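PDB 1RV9: conserved hypothetical protein NMB0706, which is of unknown function but belongs to the DUF152 family, whose name, multi-copper polyphenol oxidoreductase laccase, suggests but does not establish an oxidoreductase role. Local coordinates for residues R139-G144 / D181-P186; Q177-A182 / T192-I197. One frame throughout, in Å; residues are numbered along the deposited sequence.

Overall arrangement
Following the chain from the N terminus, helix 138-143 follows closely on strand 131-136 of the six-stranded mixed sheet. Some 36 residues later the chain returns to it through helix 177-184, and interaction 1 closes that long loop by helix-to-helix packing. Interaction 2 opens on the same helix and closes a much shorter loop of nine residues, where strand 194-198 of the small antiparallel sheet comes back against it. Neither loop nests within the other; the second begins on the helix where the first ends, so the two overlap there and share Asp181 and Ala182. The two contacts also touch through Phe183 and Phe194, so this helix ties helix 138-143 to the three-stranded sheet.

Interaction 1: residues R139-G144 / D181-P186; sequences RGLAGG and DAFCTP
Ala142 and Phe183 meet as a small bump on a flat plate. The methyl group of Ala142 settles over one face of the Phe183 ring in a CH-pi contact, CB lying 3.6 Å from the ring centroid. It stands only 15° off the ring normal, although shifted a little toward the CE1-CZ rim. That same rim also meets the Ala142 backbone, where Phe183 CE1 comes within 3.5 Å of Ala142 N. Leu141 fills the next position along: its CB and CG lie at the ring edge near the plane, CG being 3.8 Å from Phe183 CE1, and the two side chains run at about a right angle. The ring thus slots into the step between neighbouring residues, with the alanine over its face and the leucine at its edge. Phe183 reaches there because its CG is turned anti to its own carbonyl carbon (chi1 -74°), carrying the ring across to the other helix. The Ala142 methyl also abuts that of Ala182, the two CB atoms 4.1 Å apart, and short side chains here let the helices come close. A water donates to both Ala142 O and Ala182 O, bridging the two backbones next to this apolar patch. Helix 138-143 then ends in a Schellman motif at Gly144, whose positive phi suits glycine and which also sits at the N-cap of helix 145-153. Helix 206-217 packs against this junction, its Leu209 touching both Leu141 and Phe183, while Trp138, at the start of helix 138-143, also packs on Ala182 and Phe183.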
loop_
_atom_site.group_PDB
_atom_site.type_symbol
_atom_site.label_atom_id
_atom_site.label_comp_id
_atom_site.label_asym_id
_atom_site.label_seq_id
_atom_site.Cartn_x
_atom_site.Cartn_y
_atom_site.Cartn_z
ATOM N N ARG A 139 -5.523 10.978 -1.574
ATOM C CA ARG A 139 -4.862 12.206 -1.140
ATOM C C ARG A 139 -3.345 12.114 -1.266
ATOM O O ARG A 139 -2.707 13.004 -1.829
ATOM C CB ARG A 139 -5.254 12.537 0.304
ATOM C CG ARG A 139 -6.682 13.042 0.440
ATOM C CD ARG A 139 -7.116 13.140 1.893
ATOM N NE ARG A 139 -8.512 13.559 1.998
ATOM C CZ ARG A 139 -8.941 14.802 1.813
ATOM N NH1 ARG A 139 -8.085 15.773 1.520
ATOM N NH2 ARG A 139 -10.237 15.074 1.902
ATOM N N GLY A 140 -2.763 11.042 -0.741
ATOM C CA GLY A 140 -1.321 10.892 -0.828
ATOM C C GLY A 140 -0.853 10.671 -2.254
ATOM O O GLY A 140 0.224 11.131 -2.651
ATOM N N LEU A 141 -1.663 9.968 -3.036
ATOM C CA LEU A 141 -1.303 9.687 -4.419
ATOM C C LEU A 141 -1.273 10.990 -5.216
ATOM O O LEU A 141 -0.307 11.273 -5.929
ATOM C CB LEU A 141 -2.302 8.697 -5.035
ATOM C CG LEU A 141 -1.970 8.155 -6.429
ATOM C CD1 LEU A 141 -0.628 7.438 -6.399
ATOM C CD2 LEU A 141 -3.073 7.208 -6.891
ATOM N N ALA A 142 -2.321 11.793 -5.079
ATOM C CA ALA A 142 -2.384 13.064 -5.790
ATOM C C ALA A 142 -1.363 14.044 -5.218
ATOM O O ALA A 142 -0.906 14.955 -5.913
ATOM C CB ALA A 142 -3.792 13.654 -5.690
ATOM N N GLY A 143 -1.003 13.841 -3.952
ATOM C CA GLY A 143 -0.054 14.720 -3.286
ATOM C C GLY A 143 1.413 14.471 -3.588
ATOM O O GLY A 143 2.253 15.338 -3.321
ATOM N N GLY A 144 1.726 13.290 -4.116
ATOM C CA GLY A 144 3.099 12.967 -4.465
ATOM C C GLY A 144 3.835 12.007 -3.546
ATOM O O GLY A 144 5.064 12.035 -3.485
ATOM N N ASP A 181 -10.323 16.725 -9.843
ATOM C CA ASP A 181 -9.468 17.895 -10.015
ATOM C C ASP A 181 -8.103 17.748 -9.344
ATOM O O ASP A 181 -7.098 18.217 -9.873
ATOM C CB ASP A 181 -10.159 19.155 -9.478
ATOM C CG ASP A 181 -11.393 19.535 -10.275
ATOM O OD1 ASP A 181 -11.511 19.107 -11.442
ATOM O OD2 ASP A 181 -12.242 20.275 -9.732
ATOM N N ALA A 182 -8.067 17.094 -8.186
ATOM C CA ALA A 182 -6.813 16.910 -7.461
ATOM C C ALA A 182 -5.768 16.228 -8.333
ATOM O O ALA A 182 -4.568 16.429 -8.156
ATOM C CB ALA A 182 -7.052 16.093 -6.196
ATOM N N PHE A 183 -6.231 15.417 -9.275
ATOM C CA PHE A 183 -5.344 14.701 -10.182
ATOM C C PHE A 183 -5.240 15.340 -11.562
ATOM O O PHE A 183 -4.148 15.647 -12.037
ATOM C CB PHE A 183 -5.836 13.262 -10.372
ATOM C CG PHE A 183 -5.581 12.362 -9.198
ATOM C CD1 PHE A 183 -4.334 11.774 -9.015
ATOM C CD2 PHE A 183 -6.595 12.080 -8.290
ATOM C CE1 PHE A 183 -4.104 10.909 -7.949
ATOM C CE2 PHE A 183 -6.375 11.217 -7.219
ATOM C CZ PHE A 183 -5.127 10.630 -7.050
ATOM N N CYS A 184 -6.393 15.543 -12.195
ATOM C CA CYS A 184 -6.452 16.066 -13.555
ATOM C C CYS A 184 -6.137 17.529 -13.831
ATOM O O CYS A 184 -5.800 17.873 -14.965
ATOM C CB CYS A 184 -7.809 15.716 -14.157
ATOM S SG CYS A 184 -8.158 13.959 -14.059
ATOM N N THR A 185 -6.252 18.399 -12.836
ATOM C CA THR A 185 -5.932 19.797 -13.085
ATOM C C THR A 185 -4.414 19.906 -13.257
ATOM O O THR A 185 -3.933 20.455 -14.251
ATOM C CB THR A 185 -6.432 20.710 -11.942
ATOM O OG1 THR A 185 -7.865 20.718 -11.939
ATOM C CG2 THR A 185 -5.935 22.135 -12.134
ATOM N N PRO A 186 -3.638 19.371 -12.299
ATOM C CA PRO A 186 -2.178 19.441 -12.419
ATOM C C PRO A 186 -1.592 18.386 -13.368
ATOM O O PRO A 186 -0.469 18.535 -13.853
ATOM C CB PRO A 186 -1.708 19.257 -10.980
ATOM C CG PRO A 186 -2.745 18.349 -10.412
ATOM C CD PRO A 186 -4.028 18.940 -10.943
HETATM O O HOH W 1 -1.782 15.452 -8.503
#

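Interaction 2: residues Q177-A182 / T192-I197; sequences QDVFDA and TAFEGI
Phe180 and Phe194 are brought together by different first torsions: in Phe180, CG lies anti to the backbone N (chi1 -179°), whereas in Phe194 it lies anti to the carbonyl carbon (chi1 -70°). The first sends the Phe180 ring out along the flank of its helix, and the second carries the Phe194 ring from its strand toward that helix, with one face turned to Phe180. The rings form a T-shaped, edge-to-face pair in which Phe180 supplies the edge and Phe194 the face, their planes inclined at 62°. Their centroids are 5.1 Å apart. The CD2-CE2 edge of Phe180 lies over the root of the other ring, with Phe180 CD2 3.7 Å from Phe194 CG and Phe180 CE2 3.8 Å from Phe194 CB. Farther out over the same face, Phe180 CA makes a CH-pi contact 4.3 Å from the centroid of Phe194, so backbone and ring of one residue span the face together. Phe194 opens strand 194-198, an outermost strand of a three-stranded antiparallel sheet, and the contact seats helix 177-184 against that sheet; the helix itself follows strand 174-175 of the same sheet. Val179 closes the far end of the ring, its CG1 4.2 Å from Phe194 CE2, the two side chains roughly perpendicular. Along the helix, Gln177 NE2 gives a fairly straight hydrogen bond to Asp181 OD1 at 3.0 Å, reaching it from above the carboxylate plane. This helps hold the carboxylate in place, and OD1 lies at the edge of the Phe180 ring, in its plane. Phe202 of strand 201-204 stacks with Phe180, while Val175, Ala204 and Leu209 pack on Phe194.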
loop_
_atom_site.group_PDB
_atom_site.type_symbol
_atom_site.label_atom_id
_atom_site.label_comp_id
_atom_site.label_asym_id
_atom_site.label_seq_id
_atom_site.Cartn_x
_atom_site.Cartn_y
_atom_site.Cartn_z
ATOM N N GLN A 177 -15.942 15.509 -8.095
ATOM C CA GLN A 177 -15.126 16.451 -8.851
ATOM C C GLN A 177 -13.859 16.892 -8.117
ATOM O O GLN A 177 -12.856 17.234 -8.746
ATOM C CB GLN A 177 -15.966 17.682 -9.200
ATOM C CG GLN A 177 -15.363 18.575 -10.268
ATOM C CD GLN A 177 -15.292 17.889 -11.619
ATOM O OE1 GLN A 177 -16.296 17.386 -12.128
ATOM N NE2 GLN A 177 -14.103 17.866 -12.209
ATOM N N ASP A 178 -13.904 16.889 -6.790
ATOM C CA ASP A 178 -12.745 17.303 -6.009
ATOM C C ASP A 178 -11.584 16.331 -6.213
ATOM O O ASP A 178 -10.447 16.752 -6.424
ATOM C CB ASP A 178 -13.116 17.412 -4.524
ATOM C CG ASP A 178 -13.512 16.080 -3.913
ATOM O OD1 ASP A 178 -14.258 15.314 -4.563
ATOM O OD2 ASP A 178 -13.088 15.805 -2.769
ATOM N N VAL A 179 -11.876 15.035 -6.164
ATOM C CA VAL A 179 -10.849 14.019 -6.366
ATOM C C VAL A 179 -10.356 14.118 -7.805
ATOM O O VAL A 179 -9.157 14.055 -8.076
ATOM C CB VAL A 179 -11.404 12.600 -6.129
ATOM C CG1 VAL A 179 -10.314 11.569 -6.375
ATOM C CG2 VAL A 179 -11.939 12.483 -4.712
ATOM N N PHE A 180 -11.299 14.282 -8.726
ATOM C CA PHE A 180 -10.975 14.399 -10.140
ATOM C C PHE A 180 -9.999 15.550 -10.376
ATOM O O PHE A 180 -8.965 15.377 -11.024
ATOM C CB PHE A 180 -12.264 14.613 -10.945
ATOM C CG PHE A 180 -12.045 14.722 -12.426
ATOM C CD1 PHE A 180 -11.677 15.933 -12.999
ATOM C CD2 PHE A 180 -12.190 13.608 -13.243
ATOM C CE1 PHE A 180 -11.457 16.034 -14.373
ATOM C CE2 PHE A 180 -11.973 13.697 -14.616
ATOM C CZ PHE A 180 -11.606 14.913 -15.181
ATOM N N ASP A 181 -10.323 16.725 -9.843
ATOM C CA ASP A 181 -9.468 17.895 -10.015
ATOM C C ASP A 181 -8.103 17.748 -9.344
ATOM O O ASP A 181 -7.098 18.217 -9.873
ATOM C CB ASP A 181 -10.159 19.155 -9.478
ATOM C CG ASP A 181 -11.393 19.535 -10.275
ATOM O OD1 ASP A 181 -11.511 19.107 -11.442
ATOM O OD2 ASP A 181 -12.242 20.275 -9.732
ATOM N N ALA A 182 -8.067 17.094 -8.186
ATOM C CA ALA A 182 -6.813 16.910 -7.461
ATOM C C ALA A 182 -5.768 16.228 -8.333
ATOM O O ALA A 182 -4.568 16.429 -8.156
ATOM C CB ALA A 182 -7.052 16.093 -6.196
ATOM N N THR A 192 -7.630 9.971 -18.113
ATOM C CA THR A 192 -7.809 8.651 -18.701
ATOM C C THR A 192 -8.095 7.601 -17.632
ATOM O O THR A 192 -8.569 6.508 -17.940
ATOM C CB THR A 192 -6.557 8.214 -19.492
ATOM O OG1 THR A 192 -5.419 8.204 -18.621
ATOM C CG2 THR A 192 -6.299 9.170 -20.650
ATOM N N ALA A 193 -7.809 7.943 -16.377
ATOM C CA ALA A 193 -8.027 7.027 -15.261
ATOM C C ALA A 193 -9.353 7.265 -14.538
ATOM O O ALA A 193 -9.623 6.655 -13.503
ATOM C CB ALA A 193 -6.862 7.124 -14.273
ATOM N N PHE A 194 -10.169 8.165 -15.078
ATOM C CA PHE A 194 -11.480 8.466 -14.508
ATOM C C PHE A 194 -12.538 8.252 -15.576
ATOM O O PHE A 194 -12.326 8.591 -16.739
ATOM C CB PHE A 194 -11.578 9.924 -14.042
ATOM C CG PHE A 194 -10.754 10.242 -12.828
ATOM C CD1 PHE A 194 -9.410 10.577 -12.951
ATOM C CD2 PHE A 194 -11.328 10.212 -11.562
ATOM C CE1 PHE A 194 -8.649 10.885 -11.822
ATOM C CE2 PHE A 194 -10.576 10.517 -10.428
ATOM C CZ PHE A 194 -9.235 10.852 -10.559
ATOM N N GLU A 195 -13.673 7.687 -15.182
ATOM C CA GLU A 195 -14.767 7.481 -16.120
ATOM C C GLU A 195 -16.012 8.152 -15.559
ATOM O O GLU A 195 -16.477 7.813 -14.470
ATOM C CB GLU A 195 -15.048 5.997 -16.341
ATOM C CG GLU A 195 -16.308 5.761 -17.167
ATOM C CD GLU A 195 -16.677 4.300 -17.291
ATOM O OE1 GLU A 195 -16.155 3.482 -16.509
ATOM O OE2 GLU A 195 -17.504 3.969 -18.167
ATOM N N GLY A 196 -16.541 9.120 -16.299
ATOM C CA GLY A 196 -17.731 9.807 -15.846
ATOM C C GLY A 196 -18.914 8.864 -15.873
ATOM O O GLY A 196 -19.103 8.132 -16.846
ATOM N N ILE A 197 -19.702 8.867 -14.805
ATOM C CA ILE A 197 -20.873 8.002 -14.729
ATOM C C ILE A 197 -22.118 8.840 -14.470
ATOM O O ILE A 197 -23.155 8.329 -14.041
ATOM C CB ILE A 197 -20.717 6.932 -13.620
ATOM C CG1 ILE A 197 -20.520 7.600 -12.259
ATOM C CG2 ILE A 197 -19.537 6.027 -13.946
ATOM C CD1 ILE A 197 -20.408 6.620 -11.108
#